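Local atomic coordinates of glutathione S-transferase (Cupriavidus metallidurans, PDB entry 4MK3), a protein that probably transfers glutathione to electrophilic substrates, as its family does, and here holds the sulfinic acid form of glutathione in its binding pocket. Residues M23-S28 with P72-E77; A27-P32 with M50-V55; V39-K44 with E90-L95; R64-G69 with A81-R86. All blocks are in the same frame, centred on the assembly; numbering follows the deposited sequence.

Interaction 1: residues M23-S28 with P72-E77; sequences MKLYAS and PCLVME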
# COMPACT_ATOMS: atom_id res chain seq x y z
N MET A 23 12.73 13.10 15.63
CA MET A 23 12.28 12.42 14.38
C MET A 23 12.16 13.41 13.23
O MET A 23 11.76 14.56 13.42
CB MET A 23 10.91 11.80 14.56
CG MET A 23 10.81 10.71 15.61
SD MET A 23 9.18 9.94 15.56
CE MET A 23 8.14 11.32 15.19
N LYS A 24 12.45 12.93 12.03
CA LYS A 24 12.36 13.73 10.82
C LYS A 24 11.37 13.10 9.87
O LYS A 24 11.43 11.90 9.61
CB LYS A 24 13.72 13.83 10.12
CG LYS A 24 14.76 14.59 10.89
CD LYS A 24 16.13 14.47 10.21
CE LYS A 24 17.19 15.23 10.97
NZ LYS A 24 17.33 14.74 12.36
N LEU A 25 10.47 13.92 9.33
CA LEU A 25 9.56 13.45 8.30
C LEU A 25 9.93 14.08 6.97
O LEU A 25 9.85 15.30 6.80
CB LEU A 25 8.10 13.78 8.62
CG LEU A 25 7.09 13.20 7.63
CD1 LEU A 25 6.93 11.72 7.81
CD2 LEU A 25 5.73 13.92 7.76
N TYR A 26 10.34 13.23 6.04
CA TYR A 26 10.58 13.61 4.67
C TYR A 26 9.26 13.53 3.95
O TYR A 26 8.60 12.50 3.91
CB TYR A 26 11.64 12.70 4.02
CG TYR A 26 13.02 12.99 4.50
CD1 TYR A 26 13.49 12.44 5.68
CD2 TYR A 26 13.85 13.86 3.80
CE1 TYR A 26 14.75 12.72 6.14
CE2 TYR A 26 15.11 14.16 4.25
CZ TYR A 26 15.55 13.60 5.42
OH TYR A 26 16.84 13.93 5.80
N ALA A 27 8.86 14.66 3.38
CA ALA A 27 7.51 14.81 2.89
C ALA A 27 7.44 15.98 1.96
O ALA A 27 8.43 16.60 1.68
CB ALA A 27 6.57 15.00 4.06
N SER A 28 6.24 16.28 1.47
CA SER A 28 6.02 17.52 0.76
C SER A 28 4.70 18.06 1.28
O SER A 28 3.92 17.33 1.91
CB SER A 28 5.97 17.30 -0.74
OG SER A 28 4.77 16.64 -1.08
N PRO A 72 5.72 9.83 2.08
CA PRO A 72 6.49 10.15 3.28
C PRO A 72 7.46 9.07 3.69
O PRO A 72 7.28 7.88 3.41
CB PRO A 72 5.42 10.31 4.36
CG PRO A 72 4.27 9.43 3.88
CD PRO A 72 4.30 9.54 2.40
N CYS A 73 8.50 9.52 4.38
CA CYS A 73 9.45 8.62 5.02
C CYS A 73 9.83 9.25 6.35
O CYS A 73 10.24 10.42 6.41
CB CYS A 73 10.68 8.40 4.13
SG CYS A 73 11.87 7.26 4.84
N LEU A 74 9.65 8.50 7.44
CA LEU A 74 10.01 8.97 8.77
C LEU A 74 11.36 8.40 9.16
O LEU A 74 11.60 7.20 9.06
CB LEU A 74 8.95 8.49 9.77
CG LEU A 74 9.08 9.01 11.20
CD1 LEU A 74 8.67 10.48 11.29
CD2 LEU A 74 8.25 8.14 12.15
N VAL A 75 12.27 9.27 9.57
CA VAL A 75 13.61 8.86 9.94
C VAL A 75 13.74 9.12 11.42
O VAL A 75 13.60 10.26 11.88
CB VAL A 75 14.66 9.63 9.14
CG1 VAL A 75 16.07 9.28 9.60
CG2 VAL A 75 14.49 9.35 7.64
N MET A 76 14.01 8.04 12.15
CA MET A 76 13.98 8.06 13.61
C MET A 76 15.30 8.54 14.19
O MET A 76 16.32 8.68 13.48
CB MET A 76 13.59 6.68 14.15
CG MET A 76 12.26 6.17 13.57
SD MET A 76 11.58 4.65 14.28
CE MET A 76 12.70 3.39 13.66
N GLU A 77 15.26 8.80 15.49
CA GLU A 77 16.40 9.36 16.22
C GLU A 77 17.64 8.53 15.90
O GLU A 77 18.68 9.07 15.52
CB GLU A 77 16.14 9.37 17.74
CG GLU A 77 14.70 9.71 18.21
CD GLU A 77 14.38 11.20 18.24
OE1 GLU A 77 13.24 11.55 18.61
OE2 GLU A 77 15.27 12.03 17.92

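Interaction 2: residues A27-P32 with M50-V55; sequences ASQTSP and MIEENV. With GSF (L-gamma-glutamyl-3-sulfino-L-alanylglycine), chain E.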
# COMPACT_ATOMS: atom_id res chain seq x y z
N ALA A 27 8.86 14.66 3.38
CA ALA A 27 7.51 14.81 2.89
C ALA A 27 7.44 15.98 1.96
O ALA A 27 8.43 16.60 1.68
CB ALA A 27 6.57 15.00 4.06
N SER A 28 6.24 16.28 1.47
CA SER A 28 6.02 17.52 0.76
C SER A 28 4.70 18.06 1.28
O SER A 28 3.92 17.33 1.91
CB SER A 28 5.97 17.30 -0.74
OG SER A 28 4.77 16.64 -1.08
N GLN A 29 4.46 19.34 1.02
CA GLN A 29 3.25 19.99 1.51
C GLN A 29 2.03 19.63 0.67
O GLN A 29 0.90 19.91 1.07
CB GLN A 29 3.44 21.50 1.54
CG GLN A 29 4.54 22.00 2.49
CD GLN A 29 4.12 22.04 3.95
OE1 GLN A 29 2.93 22.11 4.27
NE2 GLN A 29 5.10 22.02 4.85
N THR A 30 2.26 19.02 -0.49
CA THR A 30 1.15 18.62 -1.37
C THR A 30 0.82 17.14 -1.28
O THR A 30 -0.33 16.76 -1.52
CB THR A 30 1.45 18.96 -2.86
OG1 THR A 30 2.72 18.41 -3.23
CG2 THR A 30 1.49 20.45 -3.05
N SER A 31 1.79 16.30 -0.90
CA SER A 31 1.61 14.85 -0.90
C SER A 31 0.44 14.45 -0.01
O SER A 31 0.46 14.74 1.18
CB SER A 31 2.87 14.13 -0.41
OG SER A 31 2.60 12.75 -0.10
N PRO A 32 -0.57 13.77 -0.59
CA PRO A 32 -1.72 13.41 0.25
C PRO A 32 -1.42 12.27 1.20
O PRO A 32 -2.00 12.18 2.28
CB PRO A 32 -2.78 13.04 -0.78
CG PRO A 32 -2.04 12.60 -1.98
CD PRO A 32 -0.79 13.44 -2.01
N MET A 50 9.86 18.68 10.03
CA MET A 50 9.33 18.54 8.69
C MET A 50 10.43 18.89 7.70
O MET A 50 11.02 19.96 7.79
CB MET A 50 8.15 19.51 8.50
CG MET A 50 7.59 19.57 7.08
SD MET A 50 6.73 18.07 6.61
CE MET A 50 6.06 18.53 5.00
N ILE A 51 10.71 17.99 6.76
CA ILE A 51 11.73 18.25 5.74
C ILE A 51 11.10 18.09 4.37
O ILE A 51 10.75 16.98 3.97
CB ILE A 51 12.95 17.31 5.87
CG1 ILE A 51 13.56 17.42 7.27
CG2 ILE A 51 14.00 17.68 4.82
CD1 ILE A 51 14.72 16.48 7.52
N GLU A 52 10.92 19.20 3.65
CA GLU A 52 10.30 19.14 2.33
C GLU A 52 11.33 18.54 1.40
O GLU A 52 12.48 18.99 1.38
CB GLU A 52 9.90 20.52 1.80
CG GLU A 52 8.67 21.13 2.47
CD GLU A 52 9.00 21.90 3.73
OE1 GLU A 52 8.07 22.13 4.54
OE2 GLU A 52 10.17 22.28 3.91
N GLU A 53 10.91 17.54 0.63
CA GLU A 53 11.78 16.84 -0.30
C GLU A 53 11.03 16.66 -1.61
O GLU A 53 9.92 16.11 -1.60
CB GLU A 53 12.13 15.47 0.31
CG GLU A 53 13.06 14.61 -0.51
CD GLU A 53 14.43 15.22 -0.71
OE1 GLU A 53 14.87 16.07 0.10
OE2 GLU A 53 15.07 14.88 -1.73
N ASN A 54 11.58 17.16 -2.71
CA ASN A 54 11.03 16.93 -4.06
C ASN A 54 11.55 15.64 -4.69
O ASN A 54 12.63 15.60 -5.30
CB ASN A 54 11.33 18.09 -5.00
CG ASN A 54 10.76 17.89 -6.39
OD1 ASN A 54 9.99 16.97 -6.63
ND2 ASN A 54 11.15 18.76 -7.32
N VAL A 55 10.74 14.60 -4.54
CA VAL A 55 11.13 13.26 -4.98
C VAL A 55 11.22 13.12 -6.49
O VAL A 55 11.76 12.14 -6.98
CB VAL A 55 10.18 12.19 -4.43
CG1 VAL A 55 10.27 12.16 -2.91
CG2 VAL A 55 8.77 12.43 -4.89
CB1 GSF E . 2.83 5.91 -1.69
CG1 GSF E . 3.57 7.23 -1.54
CD1 GSF E . 3.81 7.92 -2.87
OE1 GSF E . 3.60 7.39 -3.95
C1 GSF E . 2.50 5.56 0.74
O11 GSF E . 3.17 6.39 1.41
O12 GSF E . 1.35 5.23 1.13
N1 GSF E . 2.50 3.66 -0.79
CA1 GSF E . 3.09 4.97 -0.52
N2 GSF E . 4.27 9.22 -2.81
CA2 GSF E . 4.58 9.94 -4.00
CB2 GSF E . 4.49 11.41 -3.74
SG2 GSF E . 2.85 12.03 -3.67
O1S GSF E . 2.94 13.47 -3.98
O2S GSF E . 2.29 11.77 -2.31
C2 GSF E . 6.03 9.76 -4.37
O2 GSF E . 6.91 9.89 -3.52
N3 GSF E . 6.33 9.46 -5.69
CA3 GSF E . 7.70 9.34 -6.10
C3 GSF E . 7.92 8.14 -7.03
O31 GSF E . 9.03 8.05 -7.63
O32 GSF E . 7.04 7.26 -7.19

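Interaction 3: residues V39-K44 with E90-L95; sequences VVLAEK and EYADTL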
# COMPACT_ATOMS: atom_id res chain seq x y z
N VAL A 39 -1.37 14.66 9.59
CA VAL A 39 -2.60 14.76 10.38
C VAL A 39 -2.53 13.84 11.60
O VAL A 39 -2.87 14.25 12.70
CB VAL A 39 -3.84 14.49 9.51
CG1 VAL A 39 -5.09 14.28 10.38
CG2 VAL A 39 -4.05 15.64 8.52
N VAL A 40 -2.08 12.60 11.41
CA VAL A 40 -1.93 11.70 12.52
C VAL A 40 -0.98 12.31 13.55
O VAL A 40 -1.28 12.38 14.74
CB VAL A 40 -1.41 10.32 12.07
CG1 VAL A 40 -1.02 9.47 13.27
CG2 VAL A 40 -2.48 9.61 11.23
N LEU A 41 0.19 12.78 13.12
CA LEU A 41 1.14 13.34 14.08
C LEU A 41 0.57 14.54 14.83
O LEU A 41 0.79 14.70 16.02
CB LEU A 41 2.44 13.73 13.38
CG LEU A 41 3.21 12.53 12.83
CD1 LEU A 41 4.27 12.96 11.84
CD2 LEU A 41 3.88 11.77 13.97
N ALA A 42 -0.20 15.38 14.15
CA ALA A 42 -0.83 16.52 14.79
C ALA A 42 -1.90 16.07 15.80
O ALA A 42 -1.95 16.58 16.92
CB ALA A 42 -1.44 17.42 13.76
N GLU A 43 -2.73 15.13 15.39
CA GLU A 43 -3.78 14.64 16.29
C GLU A 43 -3.17 14.04 17.56
O GLU A 43 -3.73 14.21 18.66
CB GLU A 43 -4.65 13.59 15.60
CG GLU A 43 -5.45 14.07 14.41
CD GLU A 43 -6.68 14.88 14.73
OE1 GLU A 43 -7.03 15.03 15.93
OE2 GLU A 43 -7.34 15.36 13.78
N LYS A 44 -2.03 13.36 17.41
CA LYS A 44 -1.34 12.67 18.52
C LYS A 44 -0.44 13.61 19.34
O LYS A 44 0.09 13.22 20.39
CB LYS A 44 -0.47 11.55 17.96
CG LYS A 44 -1.16 10.49 17.11
CD LYS A 44 -2.10 9.66 17.88
CE LYS A 44 -1.43 8.81 18.95
NZ LYS A 44 -2.47 7.96 19.55
N GLU A 90 0.49 3.82 11.54
CA GLU A 90 0.31 2.78 12.56
C GLU A 90 1.30 2.93 13.71
O GLU A 90 0.95 2.80 14.88
CB GLU A 90 0.43 1.40 11.90
CG GLU A 90 0.46 0.21 12.84
CD GLU A 90 0.74 -1.10 12.12
OE1 GLU A 90 1.48 -1.09 11.09
OE2 GLU A 90 0.23 -2.14 12.59
N TYR A 91 2.55 3.20 13.38
CA TYR A 91 3.56 3.37 14.40
C TYR A 91 3.31 4.64 15.21
O TYR A 91 3.39 4.62 16.44
CB TYR A 91 4.93 3.39 13.75
CG TYR A 91 6.04 3.54 14.76
CD1 TYR A 91 6.20 2.62 15.79
CD2 TYR A 91 6.89 4.62 14.70
CE1 TYR A 91 7.21 2.76 16.71
CE2 TYR A 91 7.91 4.77 15.63
CZ TYR A 91 8.05 3.83 16.62
OH TYR A 91 9.06 3.98 17.55
N ALA A 92 3.01 5.75 14.53
CA ALA A 92 2.76 7.01 15.24
C ALA A 92 1.61 6.88 16.25
O ALA A 92 1.65 7.46 17.33
CB ALA A 92 2.47 8.12 14.26
N ASP A 93 0.58 6.12 15.89
CA ASP A 93 -0.54 5.93 16.81
C ASP A 93 -0.12 5.30 18.14
O ASP A 93 -0.79 5.50 19.15
CB ASP A 93 -1.65 5.09 16.15
CG ASP A 93 -2.97 5.24 16.86
OD1 ASP A 93 -3.32 6.37 17.27
OD2 ASP A 93 -3.68 4.22 17.03
N THR A 94 0.97 4.54 18.15
CA THR A 94 1.43 3.91 19.39
C THR A 94 2.31 4.82 20.23
O THR A 94 2.63 4.50 21.38
CB THR A 94 2.26 2.64 19.16
OG1 THR A 94 3.57 2.98 18.67
CG2 THR A 94 1.57 1.69 18.20
N LEU A 95 2.71 5.96 19.68
CA LEU A 95 3.73 6.77 20.35
C LEU A 95 3.19 7.68 21.46
O LEU A 95 3.96 8.22 22.26
CB LEU A 95 4.49 7.62 19.32
CG LEU A 95 5.40 6.85 18.36
CD1 LEU A 95 6.06 7.84 17.41
CD2 LEU A 95 6.45 6.04 19.09

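Interaction 4: residues R64-G69 with A81-R86; sequences RFNPLG and AVFDSR. With GSF (L-gamma-glutamyl-3-sulfino-L-alanylglycine), chain E.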
# COMPACT_ATOMS: atom_id res chain seq x y z
N ARG A 64 18.40 7.71 0.24
CA ARG A 64 19.20 7.43 1.43
C ARG A 64 18.38 6.72 2.49
O ARG A 64 18.92 6.01 3.35
CB ARG A 64 19.70 8.74 2.08
CG ARG A 64 20.59 9.62 1.25
CD ARG A 64 20.98 10.85 2.07
NE ARG A 64 21.56 10.44 3.36
CZ ARG A 64 21.60 11.20 4.46
NH1 ARG A 64 21.11 12.43 4.45
NH2 ARG A 64 22.13 10.71 5.57
N PHE A 65 17.08 6.96 2.45
CA PHE A 65 16.18 6.59 3.53
C PHE A 65 15.14 5.60 3.05
O PHE A 65 14.86 4.62 3.72
CB PHE A 65 15.52 7.84 4.11
CG PHE A 65 16.50 8.88 4.55
CD1 PHE A 65 17.33 8.65 5.61
CD2 PHE A 65 16.55 10.10 3.89
CE1 PHE A 65 18.24 9.62 6.01
CE2 PHE A 65 17.46 11.06 4.29
CZ PHE A 65 18.27 10.83 5.34
N ASN A 66 14.53 5.89 1.90
CA ASN A 66 13.49 5.02 1.35
C ASN A 66 13.96 4.56 -0.02
O ASN A 66 13.96 5.35 -0.98
CB ASN A 66 12.15 5.75 1.22
CG ASN A 66 11.06 4.84 0.70
OD1 ASN A 66 11.32 3.68 0.40
ND2 ASN A 66 9.85 5.37 0.57
N PRO A 67 14.37 3.28 -0.15
CA PRO A 67 14.82 2.80 -1.45
C PRO A 67 13.76 2.86 -2.54
O PRO A 67 14.10 2.83 -3.73
CB PRO A 67 15.22 1.35 -1.19
CG PRO A 67 14.52 0.97 0.02
CD PRO A 67 14.36 2.22 0.86
N LEU A 68 12.50 2.96 -2.15
CA LEU A 68 11.41 3.07 -3.12
C LEU A 68 11.32 4.48 -3.69
O LEU A 68 10.56 4.72 -4.62
CB LEU A 68 10.07 2.71 -2.49
CG LEU A 68 9.98 1.34 -1.82
CD1 LEU A 68 8.64 1.20 -1.13
CD2 LEU A 68 10.23 0.21 -2.83
N GLY A 69 12.06 5.42 -3.10
CA GLY A 69 12.13 6.75 -3.66
C GLY A 69 10.89 7.58 -3.45
O GLY A 69 10.62 8.49 -4.24
N ALA A 81 14.83 4.18 9.22
CA ALA A 81 13.87 4.77 8.29
C ALA A 81 12.59 3.96 8.23
O ALA A 81 12.66 2.73 8.14
CB ALA A 81 14.49 4.90 6.90
N VAL A 82 11.45 4.64 8.26
CA VAL A 82 10.13 4.01 8.28
C VAL A 82 9.33 4.49 7.06
O VAL A 82 9.21 5.69 6.80
CB VAL A 82 9.32 4.41 9.56
CG1 VAL A 82 7.92 3.79 9.55
CG2 VAL A 82 10.07 4.06 10.83
N PHE A 83 8.71 3.54 6.36
CA PHE A 83 7.83 3.81 5.23
C PHE A 83 6.95 2.57 5.08
O PHE A 83 7.29 1.54 5.66
CB PHE A 83 8.68 4.09 3.96
CG PHE A 83 9.67 3.01 3.66
CD1 PHE A 83 9.34 1.91 2.90
CD2 PHE A 83 10.97 3.08 4.16
CE1 PHE A 83 10.24 0.89 2.66
CE2 PHE A 83 11.88 2.09 3.90
CZ PHE A 83 11.52 0.97 3.16
N ASP A 84 5.82 2.62 4.37
CA ASP A 84 5.23 3.80 3.73
C ASP A 84 4.26 4.52 4.68
O ASP A 84 4.34 4.36 5.90
CB ASP A 84 4.55 3.35 2.43
CG ASP A 84 3.34 2.45 2.66
OD1 ASP A 84 3.07 2.05 3.79
OD2 ASP A 84 2.65 2.16 1.66
N SER A 85 3.33 5.32 4.13
CA SER A 85 2.44 6.11 4.97
C SER A 85 1.62 5.28 5.94
O SER A 85 1.35 5.71 7.04
CB SER A 85 1.51 6.99 4.13
OG SER A 85 0.51 6.22 3.44
N ARG A 86 1.22 4.08 5.54
CA ARG A 86 0.42 3.24 6.43
C ARG A 86 1.23 2.75 7.61
O ARG A 86 0.74 2.68 8.74
CB ARG A 86 -0.10 2.03 5.70
CG ARG A 86 -0.94 2.34 4.55
CD ARG A 86 -1.70 1.07 4.20
NE ARG A 86 -2.20 1.13 2.88
CZ ARG A 86 -2.73 0.10 2.25
NH1 ARG A 86 -2.80 -1.08 2.86
NH2 ARG A 86 -3.20 0.26 1.02
CB1 GSF E . 2.83 5.91 -1.69
CG1 GSF E . 3.57 7.23 -1.54
CD1 GSF E . 3.81 7.92 -2.87
OE1 GSF E . 3.60 7.39 -3.95
C1 GSF E . 2.50 5.56 0.74
O11 GSF E . 3.17 6.39 1.41
O12 GSF E . 1.35 5.23 1.13
N1 GSF E . 2.50 3.66 -0.79
CA1 GSF E . 3.09 4.97 -0.52
N2 GSF E . 4.27 9.22 -2.81
CA2 GSF E . 4.58 9.94 -4.00
CB2 GSF E . 4.49 11.41 -3.74
SG2 GSF E . 2.85 12.03 -3.67
O1S GSF E . 2.94 13.47 -3.98
O2S GSF E . 2.29 11.77 -2.31
C2 GSF E . 6.03 9.76 -4.37
O2 GSF E . 6.91 9.89 -3.52
N3 GSF E . 6.33 9.46 -5.69
CA3 GSF E . 7.70 9.34 -6.10
C3 GSF E . 7.92 8.14 -7.03
O31 GSF E . 9.03 8.05 -7.63
O32 GSF E . 7.04 7.26 -7.19

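Interaction 1: residues M23-S28 with P72-E77
In the mixed sheet of the thioredoxin-like glutathione-binding domain, K24, L25 and Y26 pair antiparallel with V75, L74 and C73, the two short strands running 157° from parallel. K24 with V75 and Y26 with C73 are hydrogen-bonded pairs, while L25 with L74 is the non-hydrogen-bonded pair between them. The two bonds of the K24–V75 pair are nearly straight (N-H...O 171° and 173°): K24 N reaches V75 O at 2.9 Å and V75 N returns to K24 O at 2.8 Å. At the other end Y26 N gives to C73 O (2.8 Å) and C73 N to Y26 O (3.0 Å). On the face carrying Y26 and V75, the CE1 corner of the Y26 ring meets V75 CG2 at 3.7 Å; F65 adds a second ring beside Y26. On the face carrying L25 and L74, L25 CD1 touches both L74 CD1 and P72 CB, the latter at 4.0 Å. M23 SD lies 4.0 Å from L74 CD2, and the bend at chi3 directs CE toward L74 CD1. P72 follows a cis peptide, the cis-proline of the thioredoxin fold, and it also touches the bound ligand. M23 N makes a weak bond to OE1 of the poorly ordered E77. The backbone N-H and C=O groups of the four bonds satisfy one another in a largely apolar setting, joining the strand that continues from P72 to strand 24-27 at the ligand pocket.

Interaction 2: residues A27-P32 with M50-V55
A27 forms a parallel bridge with E52, its backbone N and O bonding to the flanking I51 and E53, in a beta-alpha-beta unit whose connecting helix is 32-44. A27 N donates to I51 O (3.1 Å), and E53 N donates to A27 O at 2.9 Å, lying nearly in line with that carbonyl. E52 CA adds a CA-H...O contact to A27 O. Beside this bridge M50, bent at chi2 (70°), lays its CE methyl on A27 CB at 3.7 Å, and the same methyl lies 3.6 Å from Q29 NE2. Where the strand gives way to loop, Q29 NE2 donates to E52 OE1 at 3.0 Å; the oxygen uses its anti lone pair and sits close to the amide plane, the two flat groups being 31° apart. A chi2 of -79° folds the Q29 chain back so that NE2 faces the neighbouring strand, and R38 holds the other end of the amide weakly through OE1. With Q29 replaced by an alanine, E52 OE1 would probably be left without this donor and the M50 methyl with less cover. Farther out, E53 OE2 is taken by T60 OG1 and T61 N. In the loop S28 OG accepts from S31 N, an ST motif, which helps to place S31 at the N-cap of helix 32-44, where its OG caps A34 N. That hydroxyl also faces the ligand's sulfinate: S31 OG stands 2.4 Å from GSF O2S, a hydrogen bond so short that its exact length is doubtful.

Interaction 3: residues V39-K44 with E90-L95
K44 reaches from helix 32-44 to D93 near the end of helix 85-94, and its ammonium group is the polar centre of a contact between two almost parallel helices, their short axes 9.5 Å apart at an angle of 6°. NZ takes hold of the same residue twice: it forms a salt bridge to D93 OD1 at 2.9 Å and a hydrogen bond to D93 O at 3.0 Å. NZ meets OD1 from above the carboxylate plane (46° out of it). Bends at chi2 (-67°) and chi3 curl the lysine chain across, leaving CE 3.7 Å from A92 O. The strongest partner of NZ lies beyond D93: V98 O, in the loop after the helix, accepts from it, and S96 O does so as well. Four acceptors thus surround three N-H groups, and at least one hydrogen is probably shared. The acceptor is shared too: D93 OD1 also receives L101 N, while OD2 receives I102 N. A92 O takes the backbone bond from L95 N. At the subunit boundary, the T94 hydroxyl bonds to S106 OG of the second subunit. About a turn before K44, and at the residue before D93, the packing is apolar, with A92 CB set against V40 CG1 and L41 CD2, each at 3.9 Å. A buried lysine ringed by one carboxylate and several carbonyl oxygens probably stays protonated, and by gathering them it ties the end of helix 85-94 and the loop that leaves it to helix 32-44.

Interaction 4: residues R64-G69 with A81-R86
The central element is a stack: the N66 amide lies over one face of the F83 ring, the planes only 13° apart, with OD1 3.5 Å above the ring plane over its centre. F83 has CG between its backbone N and carbonyl carbon (chi1 53°), which turns the ring toward the 64-69 loop. Apolar contacts frame it, P67 CD lying 3.9 Å from F83 CZ and L68 CD1 4.1 Å from F83 CE1, both side chains running at about a right angle to that of F83. A81 CB sits against F65 O at 3.2 Å and beside F65 CB. C114 of the second subunit also packs on F83. Replacing F83 by a serine would probably deprive the N66 amide of its stacking surface and open a gap beside P67 and L68. The hydrogen bonds shape each segment rather than join them. N66 OD1 accepts from L68 N at 2.9 Å, an Asx turn, and G69 N returns to N66 O in the type I turn; N66 ND2 is held by K70 O. D84 is the N-cap of helix 85-94, through a weak bond from R86 N, and its OD1 meets R86 of the second subunit in a salt bridge. The ligand is bound by this helix start. D84 OD2 accepts from GSF N1 at 2.9 Å. S85 N donates to GSF O11 at 2.9 Å, and S85 OG to GSF O12 at 2.6 Å. An acid and a serine here, gripping the ligand's amino and carboxylate groups, form the gamma-glutamyl site typical of glutathione transferases.

Overall arrangement
From the N terminus, strand 24-27 opens interactions 1 and 2, which share A27 and S28. Interaction 2 closes first, after helix 32-44, by joining strand 49-52; interaction 1 closes later at strand 73-75, so strand 24-27 sits between the two. Interaction 3 starts on helix 32-44 and ends on helix 85-94, crossing both earlier contacts. Interaction 4 lies wholly within its span, crosses interaction 1 and follows interaction 2 in series. L74 O and V82 N, 2.7 Å apart, link interactions 1 and 4 through a probable hydrogen bond in the sheet. Interaction 2 reaches the ligand's sulfinate through S31, interaction 4 its gamma-glutamyl end through D84 and S85, and V55 and G69 meet near its glycyl part.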